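Local structure of putative sugar ABC transporter, substrate-binding protein (Clostridium phytofermentans, 4WZZ) at residues V88-K93 with I101-N106; G216-D221 with E232-A237. The protein probably binds carbohydrate for an ABC-type sugar importer, and holds L-rhamnose in the cleft between its two lobes. All blocks are in the same frame, centred on the assembly; numbering follows the deposited sequence.

Contact 1: residues V88-K93 with I101-N106; sequences VIQEPK and ITCINN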
ATOM      1  N   VAL A  88      -6.933  15.564  11.108  1.00 18.26           N
ATOM      2  CA  VAL A  88      -5.549  15.901  11.410  1.00 18.12           C
ATOM      3  C   VAL A  88      -4.672  14.853  10.751  1.00 17.30           C
ATOM      4  O   VAL A  88      -4.814  13.655  11.022  1.00 17.77           O
ATOM      5  CB  VAL A  88      -5.275  15.919  12.923  1.00 21.03           C
ATOM      6  CG1 VAL A  88      -3.823  16.210  13.203  1.00 24.89           C
ATOM      7  CG2 VAL A  88      -6.153  16.964  13.621  1.00 24.09           C
ATOM      8  N   ILE A  89      -3.775  15.296   9.867  1.00 16.67           N
ATOM      9  CA  ILE A  89      -2.859  14.371   9.182  1.00 16.35           C
ATOM     10  C   ILE A  89      -1.498  14.418   9.855  1.00 15.84           C
ATOM     11  O   ILE A  89      -0.998  15.501  10.188  1.00 18.39           O
ATOM     12  CB  ILE A  89      -2.685  14.766   7.698  1.00 15.29           C
ATOM     13  CG1 ILE A  89      -4.028  14.727   6.959  1.00 15.68           C
ATOM     14  CG2 ILE A  89      -1.675  13.856   7.017  1.00 18.07           C
ATOM     15  CD1 ILE A  89      -3.998  15.383   5.586  1.00 19.06           C
ATOM     16  N   GLN A  90      -0.896  13.254  10.059  1.00 15.41           N
ATOM     17  CA  GLN A  90       0.474  13.175  10.518  1.00 15.45           C
ATOM     18  C   GLN A  90       1.292  12.274   9.612  1.00 14.60           C
ATOM     19  O   GLN A  90       0.842  11.194   9.188  1.00 14.10           O
ATOM     20  CB  GLN A  90       0.555  12.650  11.934  1.00 20.04           C
ATOM     21  CG  GLN A  90       0.272  13.708  12.975  1.00 24.92           C
ATOM     22  CD  GLN A  90       0.412  13.161  14.364  1.00 28.31           C
ATOM     23  OE1 GLN A  90       1.436  13.341  15.012  1.00 26.64           O
ATOM     24  NE2 GLN A  90      -0.617  12.466  14.825  1.00 25.46           N
ATOM     25  N   GLU A  91       2.503  12.754   9.340  1.00 14.71           N
ATOM     26  CA  GLU A  91       3.472  12.067   8.509  1.00 13.87           C
ATOM     27  C   GLU A  91       4.692  11.754   9.377  1.00 14.21           C
ATOM     28  O   GLU A  91       5.462  12.661   9.718  1.00 15.53           O
ATOM     29  CB  GLU A  91       3.914  12.954   7.333  1.00 14.05           C
ATOM     30  CG  GLU A  91       2.812  13.223   6.272  1.00 15.40           C
ATOM     31  CD  GLU A  91       3.365  13.875   5.006  1.00 24.24           C
ATOM     32  OE1 GLU A  91       4.302  14.644   5.139  1.00 25.33           O
ATOM     33  OE2 GLU A  91       2.857  13.620   3.901  1.00 28.93           O
ATOM     34  N   PRO A  92       4.863  10.478   9.764  1.00 14.33           N
ATOM     35  CA  PRO A  92       6.080  10.122  10.515  1.00 14.43           C
ATOM     36  C   PRO A  92       7.353  10.500   9.751  1.00 14.21           C
ATOM     37  O   PRO A  92       7.413  10.395   8.526  1.00 13.75           O
ATOM     38  CB  PRO A  92       5.961   8.600  10.677  1.00 14.18           C
ATOM     39  CG  PRO A  92       4.448   8.348  10.655  1.00 17.37           C
ATOM     40  CD  PRO A  92       3.939   9.344   9.624  1.00 13.68           C
ATOM     41  N   LYS A  93       8.370  10.946  10.483  1.00 14.91           N
ATOM     42  CA  LYS A  93       9.626  11.373   9.869  1.00 19.42           C
ATOM     43  C   LYS A  93      10.235  10.282   8.997  1.00 20.92           C
ATOM     44  O   LYS A  93      10.760  10.557   7.912  1.00 19.32           O
ATOM     45  CB  LYS A  93      10.639  11.793  10.942  1.00 24.19           C
ATOM     46  CG  LYS A  93      11.914  12.393  10.346  1.00 32.64           C
ATOM     47  CD  LYS A  93      13.168  11.756  10.932  1.00 42.39           C
ATOM     48  CE  LYS A  93      13.316  12.037  12.414  1.00 44.04           C
ATOM     49  NZ  LYS A  93      13.808  13.421  12.695  1.00 50.05           N
ATOM     50  N   ILE A 101       4.798   5.834  16.703  1.00 22.12           N
ATOM     51  CA  ILE A 101       4.328   5.852  18.059  1.00 23.05           C
ATOM     52  C   ILE A 101       4.274   7.292  18.556  1.00 21.87           C
ATOM     53  O   ILE A 101       3.340   7.688  19.243  1.00 28.17           O
ATOM     54  CB  ILE A 101       5.236   4.990  18.945  1.00 23.05           C
ATOM     55  CG1 ILE A 101       5.022   3.513  18.591  1.00 26.29           C
ATOM     56  CG2 ILE A 101       4.922   5.249  20.393  1.00 24.49           C
ATOM     57  CD1 ILE A 101       6.142   2.572  19.045  1.00 26.57           C
ATOM     58  N   THR A 102       5.268   8.088  18.182  1.00 22.48           N
ATOM     59  CA  THR A 102       5.258   9.491  18.538  1.00 22.36           C
ATOM     60  C   THR A 102       3.980  10.149  18.003  1.00 22.01           C
ATOM     61  O   THR A 102       3.337  10.924  18.703  1.00 23.16           O
ATOM     62  CB  THR A 102       6.502  10.197  17.983  1.00 28.77           C
ATOM     63  OG1 THR A 102       7.658   9.612  18.583  1.00 30.74           O
ATOM     64  CG2 THR A 102       6.470  11.683  18.284  1.00 33.18           C
ATOM     65  N   CYS A 103       3.608   9.823  16.770  1.00 18.68           N
ATOM     66  CA  CYS A 103       2.392  10.394  16.182  1.00 20.71           C
ATOM     67  C   CYS A 103       1.134   9.878  16.873  1.00 18.80           C
ATOM     68  O   CYS A 103       0.178  10.619  17.066  1.00 21.39           O
ATOM     69  CB  CYS A 103       2.308  10.117  14.674  1.00 20.23           C
ATOM     70  SG  CYS A 103       3.640  10.856  13.710  1.00 19.74           S
ATOM     71  N   ILE A 104       1.105   8.601  17.222  1.00 23.57           N
ATOM     72  CA  ILE A 104      -0.068   8.070  17.916  1.00 19.56           C
ATOM     73  C   ILE A 104      -0.236   8.812  19.211  1.00 22.79           C
ATOM     74  O   ILE A 104      -1.343   9.213  19.590  1.00 24.48           O
ATOM     75  CB  ILE A 104       0.076   6.583  18.204  1.00 21.49           C
ATOM     76  CG1 ILE A 104       0.124   5.822  16.876  1.00 21.30           C
ATOM     77  CG2 ILE A 104      -1.078   6.112  19.094  1.00 26.34           C
ATOM     78  CD1 ILE A 104       0.753   4.464  16.968  1.00 20.22           C
ATOM     79  N   ASN A 105       0.871   8.985  19.914  1.00 23.12           N
ATOM     80  CA  ASN A 105       0.818   9.671  21.193  1.00 22.69           C
ATOM     81  C   ASN A 105       0.351  11.121  21.058  1.00 26.80           C
ATOM     82  O   ASN A 105      -0.364  11.616  21.927  1.00 25.73           O
ATOM     83  CB  ASN A 105       2.159   9.574  21.927  1.00 28.55           C
ATOM     84  CG  ASN A 105       2.451   8.157  22.422  1.00 34.20           C
ATOM     85  OD1 ASN A 105       1.529   7.379  22.680  1.00 33.91           O
ATOM     86  ND2 ASN A 105       3.736   7.819  22.555  1.00 34.67           N
ATOM     87  N   ASN A 106       0.744  11.784  19.971  1.00 21.90           N
ATOM     88  CA  ASN A 106       0.285  13.144  19.707  1.00 23.14           C
ATOM     89  C   ASN A 106      -1.226  13.152  19.474  1.00 22.75           C
ATOM     90  O   ASN A 106      -1.932  14.024  19.973  1.00 24.33           O
ATOM     91  CB  ASN A 106       0.985  13.744  18.485  1.00 29.38           C
ATOM     92  CG  ASN A 106       2.385  14.262  18.794  1.00 35.05           C
ATOM     93  OD1 ASN A 106       2.830  14.275  19.946  1.00 41.45           O
ATOM     94  ND2 ASN A 106       3.080  14.713  17.755  1.00 41.63           N
TER

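Contact 2: residues G216-D221 with E232-A237; sequences GVYYGD and EAILAA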
ATOM      1  N   GLY A 216      16.189 -13.061  -3.694  1.00 16.13           N
ATOM      2  CA  GLY A 216      16.030 -12.547  -2.362  1.00 17.14           C
ATOM      3  C   GLY A 216      15.272 -11.251  -2.301  1.00 17.99           C
ATOM      4  O   GLY A 216      14.837 -10.722  -3.333  1.00 12.92           O
ATOM      5  N   VAL A 217      15.132 -10.760  -1.076  1.00 14.32           N
ATOM      6  CA  VAL A 217      14.384  -9.551  -0.777  1.00 10.32           C
ATOM      7  C   VAL A 217      15.326  -8.490  -0.233  1.00 13.37           C
ATOM      8  O   VAL A 217      16.075  -8.736   0.740  1.00 15.01           O
ATOM      9  CB  VAL A 217      13.278  -9.806   0.265  1.00 13.86           C
ATOM     10  CG1 VAL A 217      12.493  -8.514   0.522  1.00 15.99           C
ATOM     11  CG2 VAL A 217      12.361 -10.931  -0.198  1.00 17.30           C
ATOM     12  N   TYR A 218      15.266  -7.315  -0.851  1.00 10.98           N
ATOM     13  CA  TYR A 218      16.056  -6.150  -0.461  1.00 11.22           C
ATOM     14  C   TYR A 218      15.134  -5.061   0.069  1.00 14.63           C
ATOM     15  O   TYR A 218      13.988  -4.980  -0.345  1.00 14.84           O
ATOM     16  CB  TYR A 218      16.841  -5.608  -1.655  1.00 13.31           C
ATOM     17  CG  TYR A 218      17.902  -6.562  -2.189  1.00 14.22           C
ATOM     18  CD1 TYR A 218      17.543  -7.730  -2.851  1.00 13.46           C
ATOM     19  CD2 TYR A 218      19.253  -6.286  -2.037  1.00 20.49           C
ATOM     20  CE1 TYR A 218      18.502  -8.603  -3.350  1.00 15.59           C
ATOM     21  CE2 TYR A 218      20.220  -7.152  -2.526  1.00 17.77           C
ATOM     22  CZ  TYR A 218      19.841  -8.307  -3.168  1.00 22.27           C
ATOM     23  OH  TYR A 218      20.810  -9.152  -3.652  1.00 23.71           O
ATOM     24  N   TYR A 219      15.616  -4.248   1.005  1.00 13.29           N
ATOM     25  CA  TYR A 219      14.749  -3.243   1.638  1.00 14.71           C
ATOM     26  C   TYR A 219      15.208  -1.805   1.383  1.00 13.56           C
ATOM     27  O   TYR A 219      16.312  -1.391   1.766  1.00 14.86           O
ATOM     28  CB  TYR A 219      14.648  -3.529   3.133  1.00 17.01           C
ATOM     29  CG  TYR A 219      14.231  -4.949   3.404  1.00 12.66           C
ATOM     30  CD1 TYR A 219      12.903  -5.313   3.353  1.00 12.83           C
ATOM     31  CD2 TYR A 219      15.179  -5.936   3.686  1.00 14.69           C
ATOM     32  CE1 TYR A 219      12.511  -6.614   3.600  1.00 13.21           C
ATOM     33  CE2 TYR A 219      14.793  -7.224   3.923  1.00 17.72           C
ATOM     34  CZ  TYR A 219      13.462  -7.557   3.866  1.00 17.08           C
ATOM     35  OH  TYR A 219      13.045  -8.847   4.101  1.00 23.42           O
ATOM     36  N   GLY A 220      14.327  -1.038   0.740  1.00 13.17           N
ATOM     37  CA  GLY A 220      14.592   0.350   0.421  1.00 10.74           C
ATOM     38  C   GLY A 220      13.912   1.344   1.340  1.00 13.89           C
ATOM     39  O   GLY A 220      14.067   2.537   1.161  1.00 11.72           O
ATOM     40  N   ASP A 221      13.152   0.841   2.315  1.00 13.25           N
ATOM     41  CA  ASP A 221      12.609   1.646   3.431  1.00 12.68           C
ATOM     42  C   ASP A 221      11.645   2.750   3.028  1.00 15.31           C
ATOM     43  O   ASP A 221      11.395   3.685   3.801  1.00 12.54           O
ATOM     44  CB  ASP A 221      13.751   2.225   4.258  1.00 14.42           C
ATOM     45  CG  ASP A 221      14.553   1.148   4.958  1.00 20.55           C
ATOM     46  OD1 ASP A 221      14.122  -0.016   4.939  1.00 22.77           O
ATOM     47  OD2 ASP A 221      15.627   1.447   5.490  1.00 22.59           O
ATOM     48  N   GLU A 232      21.086  -0.713  -6.956  1.00 14.37           N
ATOM     49  CA  GLU A 232      22.482  -0.950  -7.366  1.00 13.04           C
ATOM     50  C   GLU A 232      23.021  -2.226  -6.727  1.00 14.67           C
ATOM     51  O   GLU A 232      23.745  -2.988  -7.368  1.00 15.65           O
ATOM     52  CB  GLU A 232      23.383   0.239  -6.998  1.00 14.99           C
ATOM     53  CG  GLU A 232      23.036   1.481  -7.817  1.00 18.46           C
ATOM     54  CD  GLU A 232      24.128   2.538  -7.814  1.00 27.46           C
ATOM     55  OE1 GLU A 232      24.149   3.369  -6.886  1.00 30.41           O
ATOM     56  OE2 GLU A 232      24.964   2.526  -8.741  1.00 41.91           O
ATOM     57  N   ALA A 233      22.642  -2.465  -5.470  1.00 11.25           N
ATOM     58  CA  ALA A 233      23.079  -3.667  -4.759  1.00 13.48           C
ATOM     59  C   ALA A 233      22.519  -4.925  -5.402  1.00 12.02           C
ATOM     60  O   ALA A 233      23.229  -5.936  -5.499  1.00 16.11           O
ATOM     61  CB  ALA A 233      22.659  -3.606  -3.287  1.00 17.94           C
ATOM     62  N   ILE A 234      21.242  -4.881  -5.799  1.00 11.81           N
ATOM     63  CA  ILE A 234      20.626  -5.988  -6.522  1.00 13.25           C
ATOM     64  C   ILE A 234      21.426  -6.306  -7.805  1.00 12.88           C
ATOM     65  O   ILE A 234      21.786  -7.464  -8.081  1.00 13.12           O
ATOM     66  CB  ILE A 234      19.161  -5.688  -6.881  1.00 10.43           C
ATOM     67  CG1 ILE A 234      18.306  -5.707  -5.606  1.00 11.16           C
ATOM     68  CG2 ILE A 234      18.654  -6.678  -7.928  1.00 14.19           C
ATOM     69  CD1 ILE A 234      16.954  -5.111  -5.780  1.00 11.63           C
ATOM     70  N   LEU A 235      21.724  -5.265  -8.568  1.00 10.86           N
ATOM     71  CA  LEU A 235      22.411  -5.410  -9.845  1.00 13.36           C
ATOM     72  C   LEU A 235      23.831  -5.960  -9.661  1.00 18.17           C
ATOM     73  O   LEU A 235      24.300  -6.768 -10.461  1.00 15.90           O
ATOM     74  CB  LEU A 235      22.436  -4.061 -10.575  1.00 11.28           C
ATOM     75  CG  LEU A 235      21.084  -3.543 -11.073  1.00 14.38           C
ATOM     76  CD1 LEU A 235      21.219  -2.117 -11.566  1.00 16.26           C
ATOM     77  CD2 LEU A 235      20.479  -4.417 -12.158  1.00 15.85           C
ATOM     78  N   ALA A 236      24.504  -5.542  -8.597  1.00 13.13           N
ATOM     79  CA  ALA A 236      25.861  -6.002  -8.326  1.00 14.07           C
ATOM     80  C   ALA A 236      25.844  -7.476  -7.897  1.00 15.73           C
ATOM     81  O   ALA A 236      26.752  -8.252  -8.214  1.00 18.00           O
ATOM     82  CB  ALA A 236      26.469  -5.154  -7.243  1.00 17.77           C
ATOM     83  N   ALA A 237      24.815  -7.860  -7.148  1.00 16.81           N
ATOM     84  CA  ALA A 237      24.725  -9.208  -6.615  1.00 18.54           C
ATOM     85  C   ALA A 237      24.378 -10.206  -7.709  1.00 20.27           C
ATOM     86  O   ALA A 237      24.825 -11.348  -7.696  1.00 20.59           O
ATOM     87  CB  ALA A 237      23.685  -9.268  -5.499  1.00 24.21           C
TER

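Contact 1: residues V88-K93 with I101-N106
The amide end of Gln90 lies against Cys103 and uses both of its heteroatoms there. NE2 donates to the backbone O of Cys103 over 3.0 Å, with an N-H...O angle of 150°. The donor comes in above the plane of that carbonyl, 37° out of it, and so off the lone-pair directions. The other branch of the amide, OE1, sits 3.4 Å from Cys103 CB, a van der Waals contact, and takes a weak hydrogen bond of 3.5 Å from Asn106 ND2, one turn further on. NE2 thus donates to a carbonyl while OE1 accepts only weakly, which is consistent with this orientation of the amide rather than the flipped one. The Gln90 chain is extended beyond CG (chi2 -178°), which carries the amide across from strand to helix. Strand 86-90, helix 97-110 and strand 114-117 make a right-handed beta-alpha-beta crossover of the type I periplasmic binding protein fold, and strand 56-60 lies between the two parallel strands. Gln90 and Cys103 both touch Ile60 of that intervening strand. Cys103 turns SG beside its own backbone N, where the sulfur meets CG of Pro92 at 4.0 Å. Beyond this pair, Pro92 also packs on Asp99 and Gln100, while backbone bonds from Gln90 to Ile59 and Val61 hold the strand in the sheet.

Contact 2: residues G216-D221 with E232-A237
Tyr218 lays one face of its ring on Ile234; of the residues in this contact the tyrosine has the largest buried area and the isoleucine the next largest. The setting is another beta-alpha-beta unit of the type I periplasmic binding protein fold: strand 212-219 runs into helix 224-237, which leads back to the parallel strand 243-246, with strand 179-185 between the two. The short axes of 216-219 and 232-237 run nearly antiparallel, at 150°, and approach to 9.9 Å, a gap filled by the aromatic side chain. Within it, Ile234 CG1 stands 3.4 Å from the centroid of the Tyr218 ring and only 10° off the ring normal, the geometry of a CH-pi contact over the centre of the face. Ile234 CG1 is 3.5 Å from Tyr218 CG, whereas Ile234 CD1 is 4.0 Å from the same atom, so the methylene rather than the terminal methyl carries the contact. The torsion of Ile234 (chi1 -71°) sets CG1 beside its backbone N, on the side from which it can reach the ring. Ile234 also packs on Ala182 of strand 179-185 and on Ile241. That strand positions Tyr218 as well, through backbone hydrogen bonds to Val183 and Ser185. Ala233 adds a looser apolar touch, its CB 4.4 Å from Tyr218 CE2. The ring thus extends along the helix surface past Ala233 and Ile234, until its hydroxyl oxygen OH meets the methyl CB of Ala237 at 3.4 Å, one turn beyond Ala233.

In the fold
Contact 1 closes before contact 2 opens along the chain, and they lie in different lobes, with centres 29 Å apart and nearest atoms about 8 Å apart without touching. Each joins the second strand of its sheet, an outermost one, to the helix that follows: strand 86-90 with helix 97-110 in the eight-stranded mixed sheet, and strand 212-219 with helix 224-237 in the four-stranded parallel one. Both sheets begin with strand order 2-1-3-4, so the two strands hold equivalent positions. Both strands lead toward the rhamnose cleft: the side chain of Pro92 is about 11 Å from the sugar, and Asp222, immediately after 216-221, belongs to its pocket.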